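Local coordinates for protein JamJ (Lyngbya majuscula, PDB 5DOZ) that probably acts as an NADPH-dependent enoyl-acyl carrier protein reductase of a polyketide synthase, one that carries out cyclopropanation, at residues I113-P117 / N118-A122; K256-H260 / S261-Q265; N285-Y288 / Y289-K293. All coordinates share one frame; numbering follows the deposited sequence.

Contact 1: I113-P117 / N118-A122; sequences IICSP and NNLVA
Ser116 and Asn119 close a type I beta turn, the backbone N of Asn119 donating to Ser116 O at 3.1 Å from well above the carbonyl plane. Within it sits an ST turn: Ser116 OG accepts the N-H of Asn118 at 3.0 Å, the bond bent little (162°). The turn joins strand 112-115 to strand 120-122 in the GroES-like part of the enoyl reductase; the first pairs with strand 37-45, the second with strand 99-103. OG can reach forward because chi1 of Ser116, 170°, swings it away from its own N and beside its carbonyl carbon. With an alanine here, the Asn118 amide would probably be left without this acceptor and the start of the turn less firmly fixed.

Where the two strands meet the turn, Cys115 SG packs against the CD2 methyl of Leu120 at 3.7 Å, and Leu120 continues onto Val37, Val39 and Val102. Asn119 lays OD1 alongside Ser116 CB, 3.5 Å away, while its ND2 is spent on Ile103 O; its backbone bonds to Ile103 too, tying the end of the turn to the neighbouring strand. A water takes the Ser116 N-H and reaches Asn119 OD1 only weakly. A second water bridges two side chains, lying 3.1 Å from Ser116 OG and accepting from Asn118 ND2 at 2.6 Å.

Contact 2: K256-H260 / S261-Q265; sequences KIWSH and SQVAQ
The backbone N-H of Ser259 points almost straight at the side-chain oxygen of Gln262, with N and OE1 3.0 Å apart and the angle at the hydrogen 170°. The donor sits somewhat off the plane of the amide, tilted by 34°. Gln262 gets there with an extended chain: CG lies beside its own N (chi1 -69°) and the next bond runs on straight, carrying the amide back along the helix start. Two ordinary helical bonds follow, Val263 N to Ser259 O at 3.2 Å and Ala264 N to His260 O at 3.1 Å.

Ser259 is the N-cap of helix 260-266, and its N-H, bonded to the side chain of Gln262 three residues on, gives the one half of a capping box that is present. The reciprocal half is missing, since Ser259 OG makes no capping bond; it lies instead against the glutamine stem, 3.2 Å from Gln262 CG. The helix belongs to the beta-alpha-beta crossover between the parallel strands 247-251 and 271-274 of the Rossmann-like nucleotide-binding domain, and the side chain of His260 is about 13 Å from the bound NADPH.

Farther out, the contact turns apolar. Trp258 meets Val263 at about a right angle, CB to the CG2 methyl at 3.8 Å, and that methyl lies at the edge of the indole, near its plane. The same methyl comes down on Ser259 O at 3.4 Å. Just ahead of the helix, Trp258 also packs on Ile236, Gln237 and Leu240 of helix 235-242. Tyr272 holds the opening turn to strand 271-274: its hydroxyl bonds Trp258 O, its carbonyl oxygen bonds His260 NE2, and its ring meets the imidazole edge-to-face.

Contact 3: N285-Y288 / Y289-K293; sequences NQLY and YQIWK
Leu287 and Ile291, one helical turn apart, form the tight side of this contact, their CD1 methyls meeting at 3.9 Å as the two chains cross at a slant. Ile291 holds CG1 beside its own N (chi1 -69°), which lays that carbon 3.4 Å from Leu287 O, the same oxygen that accepts the Ile291 N-H in a nearly linear bond (173°). One residue on, the pattern repeats: Trp292 N donates to Tyr288 O at 3.0 Å.

The solvent side is looser. Gln286 and Tyr289 run side by side in the same direction, yet OE1 of Gln286 comes no nearer than 4.1 Å to CD2 of Tyr289, and the amide and ring planes stand 59° apart. The aliphatic CG of Lys293 lies over one face of the Tyr289 ring, toward its rim. What binds this side is backbone: Gln290 N to Gln286 O at 3.0 Å, and a water that donates to Asn285 O and accepts from Tyr289 N, 2.8 Å to each.

The buried face of helix 287-293 packs on helix 136-149, through Leu287 on His144 and both Tyr288 and Ile291 on Phe140. Tyr288 also stacks on Phe281 of helix 277-283 and touches Ile103, while Trp292 lies on Met101 of strand 99-103.

Contacts 1 and 3 are neighbours, their centres about 12 Å apart: Trp292 CD1 packs on Val121 CB at 3.5 Å, and Asn118 CB touches the backbone at Asn285. Both are partly buried, and both meet strand 99-103 and helix 277-283, so the GroES-like turn and the helix 287-293 share one seam. Contact 2 stands apart on the surface of the nucleotide-binding domain, its nearest atoms about 16 Å from contact 3 and about 22 Å from contact 1. The chemistry differs accordingly: contact 1 relies on a serine and ordered waters, contact 2 on a glutamine at a helix start, and contact 3 on repeating helical bonds beside an apolar face.

Contact 1: I113-P117 / N118-A122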
ATOM      1  N   ILE A 113      -8.759 -10.852  14.498  1.00 24.62           N
ATOM      2  CA  ILE A 113      -7.919 -11.691  13.648  1.00 24.80           C
ATOM      3  C   ILE A 113      -6.927 -12.488  14.476  1.00 24.80           C
ATOM      4  O   ILE A 113      -6.512 -12.058  15.551  1.00 24.64           O
ATOM      5  CB  ILE A 113      -7.168 -10.898  12.547  1.00 24.44           C
ATOM      6  CG1 ILE A 113      -6.082  -9.998  13.152  1.00 24.32           C
ATOM      7  CG2 ILE A 113      -8.153 -10.121  11.681  1.00 24.67           C
ATOM      8  CD1 ILE A 113      -5.022  -9.568  12.160  1.00 24.18           C
ATOM      9  N   ILE A 114      -6.575 -13.665  13.970  1.00 25.21           N
ATOM     10  CA  ILE A 114      -5.462 -14.432  14.503  1.00 25.50           C
ATOM     11  C   ILE A 114      -4.332 -14.281  13.495  1.00 25.70           C
ATOM     12  O   ILE A 114      -4.516 -14.528  12.303  1.00 25.91           O
ATOM     13  CB  ILE A 114      -5.799 -15.935  14.658  1.00 25.71           C
ATOM     14  CG1 ILE A 114      -7.091 -16.144  15.469  1.00 25.82           C
ATOM     15  CG2 ILE A 114      -4.610 -16.691  15.258  1.00 25.59           C
ATOM     16  CD1 ILE A 114      -7.021 -15.740  16.930  1.00 25.71           C
ATOM     17  N   CYS A 115      -3.173 -13.847  13.969  1.00 25.91           N
ATOM     18  CA  CYS A 115      -2.028 -13.688  13.091  1.00 26.05           C
ATOM     19  C   CYS A 115      -0.725 -13.892  13.844  1.00 25.96           C
ATOM     20  O   CYS A 115      -0.713 -13.993  15.072  1.00 25.83           O
ATOM     21  CB  CYS A 115      -2.045 -12.316  12.404  1.00 26.12           C
ATOM     22  SG  CYS A 115      -1.468 -10.948  13.436  1.00 26.85           S
ATOM     23  N   SER A 116       0.357 -13.958  13.078  1.00 26.00           N
ATOM     24  CA  SER A 116       1.710 -14.061  13.595  1.00 25.98           C
ATOM     25  C   SER A 116       2.133 -12.765  14.281  1.00 25.67           C
ATOM     26  O   SER A 116       1.692 -11.679  13.886  1.00 25.17           O
ATOM     27  CB  SER A 116       2.661 -14.368  12.433  1.00 26.19           C
ATOM     28  OG  SER A 116       4.019 -14.257  12.820  1.00 26.59           O
ATOM     29  N   PRO A 117       2.988 -12.873  15.315  1.00 25.51           N
ATOM     30  CA  PRO A 117       3.597 -11.682  15.911  1.00 25.28           C
ATOM     31  C   PRO A 117       4.568 -10.972  14.964  1.00 25.20           C
ATOM     32  O   PRO A 117       5.000  -9.859  15.257  1.00 25.33           O
ATOM     33  CB  PRO A 117       4.356 -12.238  17.120  1.00 25.24           C
ATOM     34  CG  PRO A 117       4.591 -13.671  16.801  1.00 25.68           C
ATOM     35  CD  PRO A 117       3.372 -14.101  16.035  1.00 25.45           C
ATOM     36  N   ASN A 118       4.915 -11.617  13.851  1.00 25.36           N
ATOM     37  CA  ASN A 118       5.777 -11.006  12.826  1.00 25.34           C
ATOM     38  C   ASN A 118       4.984 -10.082  11.896  1.00 25.27           C
ATOM     39  O   ASN A 118       5.560  -9.297  11.139  1.00 25.43           O
ATOM     40  CB  ASN A 118       6.503 -12.085  12.007  1.00 25.71           C
ATOM     41  CG  ASN A 118       7.626 -12.776  12.786  1.00 26.06           C
ATOM     42  OD1 ASN A 118       8.462 -12.127  13.421  1.00 26.28           O
ATOM     43  ND2 ASN A 118       7.665 -14.097  12.710  1.00 26.04           N
ATOM     44  N   ASN A 119       3.658 -10.179  11.965  1.00 25.27           N
ATOM     45  CA  ASN A 119       2.774  -9.302  11.208  1.00 25.37           C
ATOM     46  C   ASN A 119       2.329  -8.065  11.992  1.00 25.61           C
ATOM     47  O   ASN A 119       1.470  -7.309  11.541  1.00 25.53           O
ATOM     48  CB  ASN A 119       1.573 -10.094  10.682  1.00 25.37           C
ATOM     49  CG  ASN A 119       1.955 -11.049   9.566  1.00 25.55           C
ATOM     50  OD1 ASN A 119       2.591 -12.081   9.800  1.00 25.69           O
ATOM     51  ND2 ASN A 119       1.587 -10.702   8.339  1.00 25.46           N
ATOM     52  N   LEU A 120       2.945  -7.845  13.151  1.00 26.02           N
ATOM     53  CA  LEU A 120       2.560  -6.744  14.034  1.00 26.61           C
ATOM     54  C   LEU A 120       3.715  -5.795  14.321  1.00 27.03           C
ATOM     55  O   LEU A 120       4.849  -6.222  14.518  1.00 26.84           O
ATOM     56  CB  LEU A 120       2.026  -7.288  15.367  1.00 26.45           C
ATOM     57  CG  LEU A 120       0.858  -8.280  15.377  1.00 26.26           C
ATOM     58  CD1 LEU A 120       0.625  -8.758  16.800  1.00 26.52           C
ATOM     59  CD2 LEU A 120      -0.410  -7.651  14.817  1.00 26.11           C
ATOM     60  N   VAL A 121       3.416  -4.503  14.352  1.00 27.48           N
ATOM     61  CA  VAL A 121       4.378  -3.519  14.839  1.00 28.03           C
ATOM     62  C   VAL A 121       3.688  -2.627  15.864  1.00 28.33           C
ATOM     63  O   VAL A 121       2.458  -2.541  15.889  1.00 27.98           O
ATOM     64  CB  VAL A 121       5.026  -2.682  13.699  1.00 28.17           C
ATOM     65  CG1 VAL A 121       5.843  -3.564  12.768  1.00 27.89           C
ATOM     66  CG2 VAL A 121       3.981  -1.904  12.915  1.00 28.22           C
ATOM     67  N   ALA A 122       4.481  -1.988  16.718  1.00 29.11           N
ATOM     68  CA  ALA A 122       3.951  -1.077  17.733  1.00 29.95           C
ATOM     69  C   ALA A 122       3.412   0.187  17.089  1.00 30.53           C
ATOM     70  O   ALA A 122       4.035   0.737  16.179  1.00 30.53           O
ATOM     71  CB  ALA A 122       5.030  -0.731  18.750  1.00 30.24           C
TER
HETATM   72  O   HOH W   1       6.252 -15.047  10.805  1.00 19.57           O
HETATM   73  O   HOH W   2      -0.064 -14.120  10.409  1.00 26.40           O

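Contact 2: K256-H260 / S261-Q265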
ATOM      1  N   LYS A 256      -0.114  -7.610 -15.147  1.00 43.78           N
ATOM      2  CA  LYS A 256       0.376  -7.435 -16.515  1.00 44.02           C
ATOM      3  C   LYS A 256       1.658  -6.602 -16.580  1.00 43.01           C
ATOM      4  O   LYS A 256       1.702  -5.556 -17.235  1.00 44.08           O
ATOM      5  CB  LYS A 256      -0.715  -6.831 -17.412  1.00 45.37           C
ATOM      6  CG  LYS A 256      -2.028  -7.606 -17.437  1.00 46.44           C
ATOM      7  CD  LYS A 256      -1.935  -8.885 -18.257  1.00 47.74           C
ATOM      8  CE  LYS A 256      -3.272  -9.611 -18.285  1.00 48.87           C
ATOM      9  NZ  LYS A 256      -3.201 -10.905 -19.020  1.00 49.52           N
ATOM     10  N   ILE A 257       2.696  -7.070 -15.893  1.00 40.94           N
ATOM     11  CA  ILE A 257       3.997  -6.391 -15.891  1.00 39.49           C
ATOM     12  C   ILE A 257       4.997  -7.051 -16.849  1.00 39.47           C
ATOM     13  O   ILE A 257       4.862  -8.226 -17.190  1.00 39.27           O
ATOM     14  CB  ILE A 257       4.601  -6.289 -14.467  1.00 39.03           C
ATOM     15  CG1 ILE A 257       4.883  -7.684 -13.883  1.00 38.57           C
ATOM     16  CG2 ILE A 257       3.688  -5.470 -13.556  1.00 37.67           C
ATOM     17  CD1 ILE A 257       5.941  -7.702 -12.797  1.00 38.73           C
ATOM     18  N   TRP A 258       5.987  -6.277 -17.284  1.00 39.44           N
ATOM     19  CA  TRP A 258       7.065  -6.780 -18.133  1.00 40.23           C
ATOM     20  C   TRP A 258       8.015  -7.653 -17.316  1.00 40.53           C
ATOM     21  O   TRP A 258       8.202  -7.426 -16.116  1.00 39.23           O
ATOM     22  CB  TRP A 258       7.836  -5.611 -18.753  1.00 39.77           C
ATOM     23  CG  TRP A 258       7.092  -4.854 -19.831  1.00 39.97           C
ATOM     24  CD1 TRP A 258       5.741  -4.841 -20.055  1.00 40.35           C
ATOM     25  CD2 TRP A 258       7.664  -3.977 -20.807  1.00 40.28           C
ATOM     26  NE1 TRP A 258       5.442  -4.023 -21.118  1.00 40.25           N
ATOM     27  CE2 TRP A 258       6.604  -3.480 -21.599  1.00 40.55           C
ATOM     28  CE3 TRP A 258       8.972  -3.564 -21.093  1.00 40.74           C
ATOM     29  CZ2 TRP A 258       6.812  -2.589 -22.658  1.00 41.05           C
ATOM     30  CZ3 TRP A 258       9.178  -2.678 -22.149  1.00 41.44           C
ATOM     31  CH2 TRP A 258       8.099  -2.199 -22.917  1.00 41.46           C
ATOM     32  N   SER A 259       8.603  -8.656 -17.968  1.00 41.65           N
ATOM     33  CA  SER A 259       9.571  -9.536 -17.314  1.00 42.24           C
ATOM     34  C   SER A 259      10.970  -8.925 -17.382  1.00 42.64           C
ATOM     35  O   SER A 259      11.172  -7.900 -18.040  1.00 42.89           O
ATOM     36  CB  SER A 259       9.542 -10.936 -17.937  1.00 43.33           C
ATOM     37  OG  SER A 259       9.782 -10.886 -19.331  1.00 44.41           O
ATOM     38  N   HIS A 260      11.931  -9.551 -16.707  1.00 43.20           N
ATOM     39  CA  HIS A 260      13.291  -9.007 -16.630  1.00 44.14           C
ATOM     40  C   HIS A 260      14.034  -8.878 -17.964  1.00 45.11           C
ATOM     41  O   HIS A 260      14.781  -7.916 -18.160  1.00 45.58           O
ATOM     42  CB  HIS A 260      14.135  -9.772 -15.609  1.00 44.05           C
ATOM     43  CG  HIS A 260      14.169  -9.125 -14.259  1.00 43.87           C
ATOM     44  ND1 HIS A 260      13.411  -9.572 -13.197  1.00 43.48           N
ATOM     45  CD2 HIS A 260      14.863  -8.056 -13.803  1.00 43.26           C
ATOM     46  CE1 HIS A 260      13.643  -8.810 -12.143  1.00 43.03           C
ATOM     47  NE2 HIS A 260      14.519  -7.881 -12.485  1.00 42.68           N
ATOM     48  N   SER A 261      13.831  -9.833 -18.871  1.00 45.66           N
ATOM     49  CA  SER A 261      14.487  -9.792 -20.182  1.00 46.34           C
ATOM     50  C   SER A 261      13.799  -8.813 -21.131  1.00 46.10           C
ATOM     51  O   SER A 261      14.456  -8.176 -21.956  1.00 45.96           O
ATOM     52  CB  SER A 261      14.566 -11.187 -20.809  1.00 47.77           C
ATOM     53  OG  SER A 261      13.277 -11.761 -20.952  1.00 48.39           O
ATOM     54  N   GLN A 262      12.478  -8.697 -21.005  1.00 45.77           N
ATOM     55  CA  GLN A 262      11.692  -7.742 -21.790  1.00 46.05           C
ATOM     56  C   GLN A 262      12.106  -6.296 -21.506  1.00 45.66           C
ATOM     57  O   GLN A 262      12.114  -5.461 -22.411  1.00 45.83           O
ATOM     58  CB  GLN A 262      10.194  -7.940 -21.542  1.00 45.76           C
ATOM     59  CG  GLN A 262       9.647  -9.239 -22.115  1.00 46.62           C
ATOM     60  CD  GLN A 262       8.178  -9.468 -21.802  1.00 47.03           C
ATOM     61  OE1 GLN A 262       7.635  -8.921 -20.838  1.00 46.27           O
ATOM     62  NE2 GLN A 262       7.527 -10.290 -22.617  1.00 47.68           N
ATOM     63  N   VAL A 263      12.453  -6.012 -20.253  1.00 45.42           N
ATOM     64  CA  VAL A 263      12.989  -4.703 -19.879  1.00 45.47           C
ATOM     65  C   VAL A 263      14.449  -4.587 -20.336  1.00 46.44           C
ATOM     66  O   VAL A 263      14.892  -3.519 -20.759  1.00 45.89           O
ATOM     67  CB  VAL A 263      12.862  -4.431 -18.358  1.00 44.65           C
ATOM     68  CG1 VAL A 263      13.423  -3.065 -18.002  1.00 44.39           C
ATOM     69  CG2 VAL A 263      11.406  -4.509 -17.917  1.00 44.22           C
ATOM     70  N   ALA A 264      15.181  -5.699 -20.259  1.00 47.94           N
ATOM     71  CA  ALA A 264      16.575  -5.758 -20.711  1.00 49.77           C
ATOM     72  C   ALA A 264      16.719  -5.598 -22.231  1.00 51.42           C
ATOM     73  O   ALA A 264      17.752  -5.122 -22.713  1.00 51.85           O
ATOM     74  CB  ALA A 264      17.228  -7.051 -20.248  1.00 49.95           C
ATOM     75  N   GLN A 265      15.682  -5.996 -22.972  1.00 52.50           N
ATOM     76  CA  GLN A 265      15.641  -5.836 -24.431  1.00 53.80           C
ATOM     77  C   GLN A 265      15.657  -4.368 -24.837  1.00 52.66           C
ATOM     78  O   GLN A 265      16.268  -4.000 -25.840  1.00 53.72           O
ATOM     79  CB  GLN A 265      14.394  -6.503 -25.021  1.00 55.28           C
ATOM     80  CG  GLN A 265      14.489  -8.010 -25.209  1.00 57.64           C
ATOM     81  CD  GLN A 265      13.175  -8.623 -25.667  1.00 58.63           C
ATOM     82  OE1 GLN A 265      12.686  -8.332 -26.761  1.00 58.96           O
ATOM     83  NE2 GLN A 265      12.598  -9.480 -24.828  1.00 58.28           N
TER

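Contact 3: N285-Y288 / Y289-K293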
ATOM      1  N   ASN A 285      10.573 -13.121   7.017  1.00 35.18           N
ATOM      2  CA  ASN A 285       9.529 -12.808   7.995  1.00 34.32           C
ATOM      3  C   ASN A 285       9.920 -11.675   8.952  1.00 33.78           C
ATOM      4  O   ASN A 285       9.110 -11.248   9.782  1.00 33.02           O
ATOM      5  CB  ASN A 285       9.094 -14.058   8.784  1.00 35.05           C
ATOM      6  CG  ASN A 285       8.489 -15.150   7.906  1.00 35.90           C
ATOM      7  OD1 ASN A 285       8.058 -14.910   6.773  1.00 35.85           O
ATOM      8  ND2 ASN A 285       8.443 -16.369   8.443  1.00 36.32           N
ATOM      9  N   GLN A 286      11.157 -11.193   8.825  1.00 33.37           N
ATOM     10  CA  GLN A 286      11.648 -10.063   9.621  1.00 32.98           C
ATOM     11  C   GLN A 286      11.429  -8.714   8.934  1.00 31.58           C
ATOM     12  O   GLN A 286      11.544  -7.666   9.578  1.00 31.19           O
ATOM     13  CB  GLN A 286      13.144 -10.229   9.949  1.00 34.50           C
ATOM     14  CG  GLN A 286      13.481 -11.393  10.877  1.00 35.96           C
ATOM     15  CD  GLN A 286      12.703 -11.362  12.179  1.00 36.45           C
ATOM     16  OE1 GLN A 286      12.733 -10.373  12.920  1.00 37.26           O
ATOM     17  NE2 GLN A 286      12.000 -12.450  12.468  1.00 37.00           N
ATOM     18  N   LEU A 287      11.113  -8.746   7.637  1.00 30.16           N
ATOM     19  CA  LEU A 287      11.011  -7.529   6.814  1.00 29.09           C
ATOM     20  C   LEU A 287      10.206  -6.384   7.427  1.00 27.99           C
ATOM     21  O   LEU A 287      10.647  -5.231   7.380  1.00 27.71           O
ATOM     22  CB  LEU A 287      10.468  -7.846   5.417  1.00 29.08           C
ATOM     23  CG  LEU A 287      10.311  -6.613   4.514  1.00 29.25           C
ATOM     24  CD1 LEU A 287      11.659  -6.164   3.945  1.00 29.53           C
ATOM     25  CD2 LEU A 287       9.296  -6.866   3.411  1.00 28.45           C
ATOM     26  N   TYR A 288       9.031  -6.691   7.982  1.00 27.16           N
ATOM     27  CA  TYR A 288       8.196  -5.659   8.603  1.00 26.70           C
ATOM     28  C   TYR A 288       8.884  -5.039   9.820  1.00 27.46           C
ATOM     29  O   TYR A 288       8.882  -3.819   9.983  1.00 27.46           O
ATOM     30  CB  TYR A 288       6.790  -6.181   8.960  1.00 25.90           C
ATOM     31  CG  TYR A 288       5.969  -6.668   7.771  1.00 25.38           C
ATOM     32  CD1 TYR A 288       6.108  -6.084   6.507  1.00 25.10           C
ATOM     33  CD2 TYR A 288       5.044  -7.700   7.917  1.00 25.02           C
ATOM     34  CE1 TYR A 288       5.361  -6.529   5.425  1.00 24.95           C
ATOM     35  CE2 TYR A 288       4.288  -8.144   6.841  1.00 24.95           C
ATOM     36  CZ  TYR A 288       4.452  -7.557   5.597  1.00 24.95           C
ATOM     37  OH  TYR A 288       3.712  -8.001   4.518  1.00 24.91           O
ATOM     38  N   TYR A 289       9.483  -5.884  10.657  1.00 28.50           N
ATOM     39  CA  TYR A 289      10.239  -5.426  11.822  1.00 29.58           C
ATOM     40  C   TYR A 289      11.350  -4.449  11.418  1.00 29.81           C
ATOM     41  O   TYR A 289      11.457  -3.356  11.977  1.00 30.24           O
ATOM     42  CB  TYR A 289      10.811  -6.628  12.596  1.00 30.50           C
ATOM     43  CG  TYR A 289      11.774  -6.281  13.716  1.00 31.55           C
ATOM     44  CD1 TYR A 289      11.307  -5.931  14.982  1.00 32.28           C
ATOM     45  CD2 TYR A 289      13.154  -6.331  13.516  1.00 32.38           C
ATOM     46  CE1 TYR A 289      12.185  -5.625  16.017  1.00 33.09           C
ATOM     47  CE2 TYR A 289      14.041  -6.026  14.541  1.00 33.33           C
ATOM     48  CZ  TYR A 289      13.551  -5.671  15.790  1.00 33.78           C
ATOM     49  OH  TYR A 289      14.425  -5.365  16.815  1.00 34.87           O
ATOM     50  N   GLN A 290      12.164  -4.839  10.443  1.00 29.68           N
ATOM     51  CA  GLN A 290      13.284  -4.007  10.019  1.00 29.92           C
ATOM     52  C   GLN A 290      12.843  -2.655   9.460  1.00 29.29           C
ATOM     53  O   GLN A 290      13.335  -1.615   9.900  1.00 29.58           O
ATOM     54  CB  GLN A 290      14.190  -4.745   9.027  1.00 30.57           C
ATOM     55  CG  GLN A 290      15.261  -5.605   9.694  1.00 32.10           C
ATOM     56  CD  GLN A 290      16.259  -4.809  10.533  1.00 32.71           C
ATOM     57  OE1 GLN A 290      16.507  -3.622  10.287  1.00 32.89           O
ATOM     58  NE2 GLN A 290      16.844  -5.469  11.528  1.00 33.15           N
ATOM     59  N   ILE A 291      11.913  -2.667   8.507  1.00 28.50           N
ATOM     60  CA  ILE A 291      11.404  -1.425   7.918  1.00 27.82           C
ATOM     61  C   ILE A 291      10.883  -0.494   9.010  1.00 28.28           C
ATOM     62  O   ILE A 291      11.223   0.690   9.031  1.00 28.12           O
ATOM     63  CB  ILE A 291      10.318  -1.680   6.844  1.00 26.77           C
ATOM     64  CG1 ILE A 291      10.940  -2.329   5.602  1.00 26.59           C
ATOM     65  CG2 ILE A 291       9.598  -0.384   6.463  1.00 26.03           C
ATOM     66  CD1 ILE A 291       9.933  -2.744   4.547  1.00 26.10           C
ATOM     67  N   TRP A 292      10.090  -1.040   9.929  1.00 28.84           N
ATOM     68  CA  TRP A 292       9.473  -0.229  10.977  1.00 29.90           C
ATOM     69  C   TRP A 292      10.494   0.400  11.913  1.00 30.65           C
ATOM     70  O   TRP A 292      10.328   1.543  12.330  1.00 30.79           O
ATOM     71  CB  TRP A 292       8.437  -1.030  11.769  1.00 30.17           C
ATOM     72  CG  TRP A 292       7.678  -0.183  12.737  1.00 31.11           C
ATOM     73  CD1 TRP A 292       7.595  -0.354  14.085  1.00 31.66           C
ATOM     74  CD2 TRP A 292       6.920   0.998  12.431  1.00 31.62           C
ATOM     75  NE1 TRP A 292       6.816   0.633  14.639  1.00 32.29           N
ATOM     76  CE2 TRP A 292       6.393   1.478  13.646  1.00 32.07           C
ATOM     77  CE3 TRP A 292       6.637   1.695  11.246  1.00 31.59           C
ATOM     78  CZ2 TRP A 292       5.591   2.623  13.714  1.00 32.44           C
ATOM     79  CZ3 TRP A 292       5.839   2.834  11.312  1.00 31.79           C
ATOM     80  CH2 TRP A 292       5.324   3.284  12.537  1.00 32.21           C
ATOM     81  N   LYS A 293      11.540  -0.359  12.243  1.00 31.99           N
ATOM     82  CA  LYS A 293      12.675   0.149  13.013  1.00 33.40           C
ATOM     83  C   LYS A 293      13.324   1.361  12.343  1.00 34.46           C
ATOM     84  O   LYS A 293      13.901   2.216  13.016  1.00 35.00           O
ATOM     85  CB  LYS A 293      13.729  -0.941  13.190  1.00 33.87           C
ATOM     86  CG  LYS A 293      13.717  -1.629  14.544  1.00 34.50           C
ATOM     87  CD  LYS A 293      15.050  -2.313  14.811  1.00 35.49           C
ATOM     88  CE  LYS A 293      16.161  -1.289  15.021  1.00 36.25           C
ATOM     89  NZ  LYS A 293      17.517  -1.872  14.829  1.00 37.02           N
TER
HETATM   90  O   HOH W   3       8.638  -8.547  10.500  1.00 27.62           O